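Putative acetyl/propionyl-CoA carboxylase, alpha subunit (Methylibium petroleiphilum, PDB 2O1Q) is of unproven function but is probably a zinc-binding cupin related to acetylacetone dioxygenases. Local coordinates at residues Lys8-Gln13 with Leu35-Pro40; Ala24-Gly29 with Ala132-Glu137. One frame throughout, in Å; residues are numbered along the deposited sequence.

Interaction 1 of 2, residues Lys8-Gln13 with Leu35-Pro40. With PG4 (tetraethylene glycol), chain H.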
ATOM      1  N   LYS A   8      -7.203 -12.733  -8.791  0.50 16.71           N
ATOM      2  CA  LYS A   8      -8.616 -13.136  -8.829  0.50 15.89           C
ATOM      3  C   LYS A   8      -9.459 -12.285  -7.873  0.50 15.64           C
ATOM      4  O   LYS A   8      -9.038 -11.964  -6.768  0.50 18.64           O
ATOM      5  CB  LYS A   8      -8.727 -14.606  -8.433  0.50 18.06           C
ATOM      6  CG  LYS A   8      -8.276 -15.623  -9.496  0.50 16.18           C
ATOM      7  N   GLU A   9     -10.662 -11.933  -8.314  1.00 17.08           N
ATOM      8  CA  GLU A   9     -11.632 -11.350  -7.413  1.00 17.87           C
ATOM      9  C   GLU A   9     -12.205 -12.442  -6.538  1.00 19.30           C
ATOM     10  O   GLU A   9     -12.203 -13.640  -6.872  1.00 19.53           O
ATOM     11  CB  GLU A   9     -12.747 -10.612  -8.168  1.00 18.49           C
ATOM     12  CG  GLU A   9     -12.238  -9.554  -9.214  1.00 19.59           C
ATOM     13  CD  GLU A   9     -12.038 -10.091 -10.614  1.00 27.72           C
ATOM     14  OE1 GLU A   9     -12.139 -11.323 -10.799  1.00 21.87           O
ATOM     15  OE2 GLU A   9     -11.788  -9.300 -11.559  1.00 27.55           O
ATOM     16  N   GLU A  10     -12.692 -12.003  -5.397  1.00 16.38           N
ATOM     17  CA  GLU A  10     -13.242 -12.868  -4.362  1.00 19.91           C
ATOM     18  C   GLU A  10     -14.595 -12.378  -3.887  1.00 19.70           C
ATOM     19  O   GLU A  10     -14.896 -11.189  -3.934  1.00 16.75           O
ATOM     20  CB  GLU A  10     -12.325 -12.931  -3.150  1.00 17.56           C
ATOM     21  CG  GLU A  10     -10.896 -13.283  -3.475  1.00 18.96           C
ATOM     22  CD  GLU A  10      -9.939 -13.052  -2.314  1.00 26.44           C
ATOM     23  OE1 GLU A  10     -10.358 -12.802  -1.149  1.00 22.98           O
ATOM     24  OE2 GLU A  10      -8.729 -13.115  -2.574  1.00 23.05           O
ATOM     25  N   TYR A  11     -15.404 -13.324  -3.445  1.00 17.20           N
ATOM     26  CA  TYR A  11     -16.704 -13.060  -2.832  1.00 15.79           C
ATOM     27  C   TYR A  11     -16.922 -14.034  -1.684  1.00 18.21           C
ATOM     28  O   TYR A  11     -16.651 -15.227  -1.835  1.00 18.47           O
ATOM     29  CB  TYR A  11     -17.861 -13.159  -3.818  1.00 18.10           C
ATOM     30  CG  TYR A  11     -19.172 -12.919  -3.125  1.00 17.50           C
ATOM     31  CD1 TYR A  11     -19.478 -11.667  -2.586  1.00 15.77           C
ATOM     32  CD2 TYR A  11     -20.052 -13.943  -2.906  1.00 17.11           C
ATOM     33  CE1 TYR A  11     -20.617 -11.452  -1.877  1.00 16.14           C
ATOM     34  CE2 TYR A  11     -21.195 -13.756  -2.195  1.00 14.82           C
ATOM     35  CZ  TYR A  11     -21.467 -12.494  -1.689  1.00 16.16           C
ATOM     36  OH  TYR A  11     -22.599 -12.302  -0.967  1.00 17.87           O
ATOM     37  N   VAL A  12     -17.385 -13.531  -0.548  1.00 14.35           N
ATOM     38  CA  VAL A  12     -17.692 -14.333   0.614  1.00 15.99           C
ATOM     39  C   VAL A  12     -19.124 -14.043   1.049  1.00 16.07           C
ATOM     40  O   VAL A  12     -19.431 -12.876   1.379  1.00 17.70           O
ATOM     41  CB  VAL A  12     -16.758 -14.022   1.845  1.00 18.95           C
ATOM     42  CG1 VAL A  12     -17.234 -14.771   3.120  1.00 18.80           C
ATOM     43  CG2 VAL A  12     -15.317 -14.307   1.491  1.00 20.76           C
ATOM     44  N   GLN A  13     -19.954 -15.075   1.093  1.00 16.53           N
ATOM     45  CA  GLN A  13     -21.284 -14.956   1.649  1.00 15.88           C
ATOM     46  C   GLN A  13     -21.191 -15.131   3.164  1.00 17.30           C
ATOM     47  O   GLN A  13     -21.032 -16.218   3.676  1.00 15.84           O
ATOM     48  CB  GLN A  13     -22.171 -16.015   1.006  1.00 15.38           C
ATOM     49  CG  GLN A  13     -23.644 -15.903   1.308  1.00 15.58           C
ATOM     50  CD  GLN A  13     -24.182 -14.559   0.848  1.00 17.38           C
ATOM     51  OE1 GLN A  13     -24.085 -14.242  -0.336  1.00 18.96           O
ATOM     52  NE2 GLN A  13     -24.687 -13.750   1.780  1.00 17.88           N
ATOM     53  N   LEU A  35     -12.558 -14.367   9.424  1.00 14.71           N
ATOM     54  CA  LEU A  35     -11.603 -13.836   8.494  1.00 15.44           C
ATOM     55  C   LEU A  35     -12.210 -13.796   7.108  1.00 16.04           C
ATOM     56  O   LEU A  35     -12.754 -14.761   6.652  1.00 18.34           O
ATOM     57  CB  LEU A  35     -10.332 -14.672   8.470  1.00 15.80           C
ATOM     58  CG  LEU A  35      -9.176 -14.173   7.599  1.00 15.14           C
ATOM     59  CD1 LEU A  35      -8.764 -12.801   8.117  1.00 17.34           C
ATOM     60  CD2 LEU A  35      -8.023 -15.163   7.639  1.00 19.27           C
ATOM     61  N   LEU A  36     -12.117 -12.639   6.462  1.00 16.18           N
ATOM     62  CA  LEU A  36     -12.782 -12.415   5.190  1.00 15.76           C
ATOM     63  C   LEU A  36     -11.804 -12.427   4.023  1.00 15.53           C
ATOM     64  O   LEU A  36     -12.129 -12.906   2.913  1.00 16.63           O
ATOM     65  CB  LEU A  36     -13.518 -11.103   5.231  1.00 14.46           C
ATOM     66  CG  LEU A  36     -14.671 -11.031   6.245  1.00 14.27           C
ATOM     67  CD1 LEU A  36     -15.203  -9.576   6.293  1.00 17.13           C
ATOM     68  CD2 LEU A  36     -15.762 -12.082   5.963  1.00 16.93           C
ATOM     69  N   HIS A  37     -10.584 -11.970   4.267  1.00 15.74           N
ATOM     70  CA  HIS A  37      -9.617 -11.838   3.168  1.00 16.54           C
ATOM     71  C   HIS A  37      -8.210 -11.688   3.703  1.00 15.88           C
ATOM     72  O   HIS A  37      -7.984 -11.003   4.727  1.00 15.90           O
ATOM     73  CB  HIS A  37      -9.966 -10.650   2.259  1.00 14.68           C
ATOM     74  CG  HIS A  37      -8.911 -10.331   1.241  1.00 15.87           C
ATOM     75  ND1 HIS A  37      -8.813 -10.984   0.037  1.00 16.52           N
ATOM     76  CD2 HIS A  37      -7.920  -9.422   1.260  1.00 19.68           C
ATOM     77  CE1 HIS A  37      -7.759 -10.523  -0.620  1.00 18.64           C
ATOM     78  NE2 HIS A  37      -7.219  -9.550   0.093  1.00 19.41           N
ATOM     79  N   VAL A  38      -7.247 -12.250   3.007  1.00 14.76           N
ATOM     80  CA  VAL A  38      -5.847 -11.913   3.187  1.00 13.36           C
ATOM     81  C   VAL A  38      -5.231 -11.571   1.823  1.00 14.05           C
ATOM     82  O   VAL A  38      -5.542 -12.278   0.847  1.00 14.87           O
ATOM     83  CB  VAL A  38      -5.028 -13.000   3.926  1.00 13.07           C
ATOM     84  CG1 VAL A  38      -5.603 -13.277   5.338  1.00 14.68           C
ATOM     85  CG2 VAL A  38      -4.840 -14.270   3.048  1.00 15.44           C
ATOM     86  N   SER A  39      -4.299 -10.625   1.808  1.00 15.53           N
ATOM     87  CA  SER A  39      -3.540 -10.190   0.664  1.00 11.93           C
ATOM     88  C   SER A  39      -2.077 -10.529   0.931  1.00 14.58           C
ATOM     89  O   SER A  39      -1.388  -9.790   1.679  1.00 15.81           O
ATOM     90  CB  SER A  39      -3.650  -8.702   0.486  1.00 14.34           C
ATOM     91  OG  SER A  39      -4.886  -8.362  -0.160  1.00 19.63           O
ATOM     92  N   PRO A  40      -1.598 -11.637   0.375  1.00 16.32           N
ATOM     93  CA  PRO A  40      -0.216 -12.047   0.667  1.00 15.88           C
ATOM     94  C   PRO A  40       0.861 -11.095   0.198  1.00 15.82           C
ATOM     95  O   PRO A  40       2.011 -11.106   0.741  1.00 15.46           O
ATOM     96  CB  PRO A  40      -0.082 -13.392  -0.094  1.00 17.80           C
ATOM     97  CG  PRO A  40      -1.463 -13.838  -0.343  1.00 19.39           C
ATOM     98  CD  PRO A  40      -2.235 -12.567  -0.576  1.00 16.21           C
TER
HETATM   99  O1  PG4 H 150      -8.367 -14.350   1.123  1.00 18.67           O
HETATM  100  C1  PG4 H 150      -8.257 -15.460   2.031  1.00 36.79           C
HETATM  101  C2  PG4 H 150      -9.266 -15.295   3.169  1.00 40.65           C
HETATM  102  O2  PG4 H 150      -9.588 -16.505   3.873  1.00 45.06           O
HETATM  103  C3  PG4 H 150     -10.886 -16.397   4.467  1.00 34.91           C
HETATM  104  C4  PG4 H 150     -11.973 -16.917   3.542  1.00 35.45           C
HETATM  105  O3  PG4 H 150     -13.227 -17.056   4.222  1.00 43.16           O
HETATM  106  C5  PG4 H 150     -13.943 -18.249   3.861  1.00 47.30           C
HETATM  107  C6  PG4 H 150     -14.239 -19.080   5.102  1.00 49.17           C
HETATM  108  O4  PG4 H 150     -14.359 -20.489   4.845  1.00 60.06           O
HETATM  109  C7  PG4 H 150     -13.275 -21.379   5.206  1.00 62.98           C
HETATM  110  C8  PG4 H 150     -12.768 -21.272   6.653  1.00 63.16           C
HETATM  111  O5  PG4 H 150     -12.560 -22.549   7.281  1.00 62.47           O
HETATM  112  O   HOH W   1     -11.949 -13.938   0.427  1.00 42.41           O
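E10 and H37 form the tight part of this contact: H37 ND1 donates to E10 OE1 over 2.7 Å with a nearly straight N-H...O angle of 168°. The acceptor lies in the imidazole plane, whereas ND1 stands above the plane of the E10 carboxylate, the two groups being turned 42° apart. H37 has its ring anti to the backbone N (chi1 171°), which swings ND1 to E10 while NE2 shares a 2.6 Å hydrogen bond with S39 OG. A histidine suits the place because each ring nitrogen has a partner, so the ring's rotation is fixed, and Y95 of the second subunit stacks on it. The glutamate is long enough to bridge strands whose axes stay 8.1 Å apart, and its OE2 makes a salt bridge with K4 of the third subunit. Packing is looser toward V12, where CG1 comes only to 4.2 Å from L36 CD2. On the wet side a water donates both to E10 OE1 and to L36 O, and tetraethylene glycol, probably from the crystallisation liquor, accepts from V38 N at its O1 (3.0 Å). E10 to V12 pair with a strand of the second subunit, extending its sheet. L36 and H37 pair with the single T46 of strand 44-51, making a classic beta bulge in the cupin sheet, beside a His-carboxylate pair at a subunit interface.

Interaction 2 of 2, residues Ala24-Gly29 with Ala132-Glu137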
ATOM      1  N   ALA A  24      -7.864 -16.673  22.691  1.00 19.18           N
ATOM      2  CA  ALA A  24      -7.804 -16.212  24.071  1.00 18.01           C
ATOM      3  C   ALA A  24      -6.492 -15.539  24.422  1.00 19.64           C
ATOM      4  O   ALA A  24      -6.440 -14.769  25.362  1.00 22.88           O
ATOM      5  CB  ALA A  24      -8.051 -17.376  25.035  1.00 17.78           C
ATOM      6  N   ALA A  25      -5.439 -15.845  23.690  1.00 23.01           N
ATOM      7  CA  ALA A  25      -4.152 -15.237  23.959  1.00 19.99           C
ATOM      8  C   ALA A  25      -4.202 -13.737  23.715  1.00 21.35           C
ATOM      9  O   ALA A  25      -3.394 -13.008  24.270  1.00 24.97           O
ATOM     10  CB  ALA A  25      -3.042 -15.873  23.106  1.00 23.61           C
ATOM     11  N   PHE A  26      -5.147 -13.282  22.887  1.00 20.57           N
ATOM     12  CA  PHE A  26      -5.161 -11.901  22.407  1.00 21.25           C
ATOM     13  C   PHE A  26      -6.484 -11.182  22.670  1.00 20.43           C
ATOM     14  O   PHE A  26      -6.703 -10.089  22.153  1.00 22.29           O
ATOM     15  CB  PHE A  26      -4.843 -11.868  20.890  1.00 20.94           C
ATOM     16  CG  PHE A  26      -3.512 -12.505  20.522  1.00 25.67           C
ATOM     17  CD1 PHE A  26      -2.360 -12.104  21.123  1.00 25.03           C
ATOM     18  CD2 PHE A  26      -3.435 -13.456  19.512  1.00 26.44           C
ATOM     19  CE1 PHE A  26      -1.131 -12.682  20.792  1.00 27.98           C
ATOM     20  CE2 PHE A  26      -2.216 -14.040  19.165  1.00 27.29           C
ATOM     21  CZ  PHE A  26      -1.057 -13.649  19.818  1.00 26.17           C
ATOM     22  N   SER A  27      -7.344 -11.757  23.504  1.00 19.67           N
ATOM     23  CA  SER A  27      -8.629 -11.153  23.802  1.00 20.15           C
ATOM     24  C   SER A  27      -9.221 -11.783  25.009  1.00 20.09           C
ATOM     25  O   SER A  27      -8.759 -12.830  25.452  1.00 19.01           O
ATOM     26  CB  SER A  27      -9.587 -11.388  22.652  1.00 19.78           C
ATOM     27  OG  SER A  27      -9.909 -12.780  22.516  1.00 23.09           O
ATOM     28  N   THR A  28     -10.220 -11.122  25.586  0.50 19.15           N
ATOM     29  CA  THR A  28     -10.988 -11.705  26.680  0.50 18.82           C
ATOM     30  C   THR A  28     -12.460 -11.426  26.419  0.50 15.69           C
ATOM     31  O   THR A  28     -12.808 -10.528  25.658  0.50 13.70           O
ATOM     32  CB  THR A  28     -10.588 -11.173  28.084  0.50 18.77           C
ATOM     33  OG1 THR A  28     -11.460 -10.115  28.515  0.50 26.74           O
ATOM     34  CG2 THR A  28      -9.141 -10.727  28.136  0.50 15.42           C
ATOM     35  N   GLY A  29     -13.327 -12.230  27.007  1.00 15.49           N
ATOM     36  CA  GLY A  29     -14.721 -11.917  27.077  1.00 14.90           C
ATOM     37  C   GLY A  29     -15.544 -12.526  26.025  1.00 15.44           C
ATOM     38  O   GLY A  29     -16.716 -12.191  25.912  1.00 15.39           O
ATOM     39  N   ALA A 132       4.226 -10.711  20.315  1.00 19.65           N
ATOM     40  CA  ALA A 132       3.845 -11.465  19.110  1.00 17.58           C
ATOM     41  C   ALA A 132       3.544 -10.430  18.032  1.00 17.93           C
ATOM     42  O   ALA A 132       2.920  -9.405  18.306  1.00 19.44           O
ATOM     43  CB  ALA A 132       2.630 -12.314  19.366  1.00 19.45           C
ATOM     44  N   VAL A 133       3.977 -10.700  16.820  1.00 18.56           N
ATOM     45  CA  VAL A 133       3.625  -9.908  15.674  1.00 18.37           C
ATOM     46  C   VAL A 133       2.694 -10.710  14.807  1.00 18.82           C
ATOM     47  O   VAL A 133       3.104 -11.675  14.204  1.00 23.84           O
ATOM     48  CB  VAL A 133       4.859  -9.495  14.884  1.00 15.41           C
ATOM     49  CG1 VAL A 133       4.439  -8.611  13.680  1.00 19.48           C
ATOM     50  CG2 VAL A 133       5.805  -8.682  15.837  1.00 17.65           C
ATOM     51  N   ILE A 134       1.447 -10.284  14.736  1.00 15.18           N
ATOM     52  CA  ILE A 134       0.362 -11.091  14.206  1.00 15.73           C
ATOM     53  C   ILE A 134      -0.214 -10.417  12.971  1.00 16.98           C
ATOM     54  O   ILE A 134      -0.812  -9.360  13.063  1.00 18.27           O
ATOM     55  CB  ILE A 134      -0.714 -11.270  15.319  1.00 16.92           C
ATOM     56  CG1 ILE A 134      -0.149 -12.102  16.479  1.00 17.88           C
ATOM     57  CG2 ILE A 134      -2.056 -11.805  14.790  1.00 19.70           C
ATOM     58  CD1 ILE A 134       0.029 -13.529  16.163  1.00 19.46           C
ATOM     59  N   GLY A 135       0.009 -11.045  11.817  1.00 18.27           N
ATOM     60  CA  GLY A 135      -0.501 -10.498  10.594  1.00 18.51           C
ATOM     61  C   GLY A 135      -1.239 -11.462   9.732  1.00 16.19           C
ATOM     62  O   GLY A 135      -1.725 -12.475  10.205  1.00 16.43           O
ATOM     63  N   TRP A 136      -1.234 -11.201   8.429  1.00 15.28           N
ATOM     64  CA  TRP A 136      -2.113 -11.943   7.490  1.00 15.93           C
ATOM     65  C   TRP A 136      -1.951 -13.426   7.539  1.00 17.68           C
ATOM     66  O   TRP A 136      -2.918 -14.132   7.459  1.00 16.91           O
ATOM     67  CB  TRP A 136      -1.947 -11.453   6.021  1.00 16.94           C
ATOM     68  CG  TRP A 136      -0.719 -11.872   5.368  1.00 18.53           C
ATOM     69  CD1 TRP A 136       0.467 -11.246   5.418  1.00 15.50           C
ATOM     70  CD2 TRP A 136      -0.523 -13.055   4.600  1.00 14.86           C
ATOM     71  NE1 TRP A 136       1.412 -11.946   4.731  1.00 16.30           N
ATOM     72  CE2 TRP A 136       0.820 -13.066   4.198  1.00 15.69           C
ATOM     73  CE3 TRP A 136      -1.357 -14.110   4.199  1.00 18.74           C
ATOM     74  CZ2 TRP A 136       1.347 -14.061   3.437  1.00 18.86           C
ATOM     75  CZ3 TRP A 136      -0.815 -15.120   3.439  1.00 19.05           C
ATOM     76  CH2 TRP A 136       0.516 -15.076   3.055  1.00 19.75           C
ATOM     77  N   GLU A 137      -0.703 -13.857   7.615  1.00 15.81           N
ATOM     78  CA  GLU A 137      -0.362 -15.246   7.621  1.00 16.52           C
ATOM     79  C   GLU A 137      -0.813 -15.929   8.920  1.00 17.33           C
ATOM     80  O   GLU A 137      -1.255 -17.088   8.912  1.00 18.30           O
ATOM     81  CB  GLU A 137       1.165 -15.406   7.398  1.00 19.32           C
ATOM     82  CG  GLU A 137       1.660 -16.804   7.108  1.00 24.84           C
ATOM     83  CD  GLU A 137       3.209 -16.892   7.045  1.00 25.55           C
ATOM     84  OE1 GLU A 137       3.889 -16.373   7.974  1.00 35.23           O
ATOM     85  OE2 GLU A 137       3.733 -17.519   6.091  1.00 41.57           O
TER
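Backbone hydrogen bonds of F26 with A58 and of I134 with L121 tie the two main touching residues to different strands, and no polar bond joins 24-29 to 132-137 directly. What links them is purely apolar. The F26 ring reaches across with its far corner: CZ lies 3.9 Å from A132 CB, and CE2 comes 3.8 Å from I134 CD1, both methyls standing obliquely to the ring. The I134 chain comes from the opposite direction and sets CG1 and CD1 against CE2 and CZ. Chi1 of -57° sets the ring anti to the carbonyl carbon of F26 and carries it from the main chain toward the other segment. The methyl of A25 sits 4.1 Å above the middle of one ring face, and the ring also stacks with F123. A long, flat, apolar side chain suits a place where the nearest CA atoms, those of F26 and A132, are 9.6 Å apart. Opposite it, the small A132 leaves room for the ring's corner, while the branched I134 offers both CG1 and CD1 to it. Were F26 replaced by an alanine, A132 CB and I134 CD1 would probably lose their apolar partner and F123 its stacked ring. V133, pointing the other way along the strand, packs on V133 of the fourth subunit. G135 then stands at the N-cap of helix 136-144, its N bonded to D138 OD2. Within the fold, strand 27-28 pairs with strand 55-62, which bears the zinc ligands H60 and H62, and strand 121-124 pairs with both 55-62 and 130-134; F26 reaches over to strand 130-134, beside F123 of the intervening strand 121-124.

The segments alternate along the chain, 8-13, 24-29, 35-40 and then 132-137, and the centres of interactions 1 and 2 lie about 20 Å apart. Strand 32-39 of interaction 1 belongs to one antiparallel sheet, strands 27-28 and 130-134 of interaction 2 to a second, and strand 27-28 directly precedes 32-39. Helix 136-144 joins them: V38 CG1 lies 3.5 Å from W136 O, and P40 CB packs 3.6 Å from W136 CH2. The start of the C-terminal helix thus packs against the last part of strand 32-39. Interaction 1 lies toward the periphery and interaction 2 nearer the middle of the chain, yet both touch the third subunit, tying the cupin fold to its tetrameric assembly.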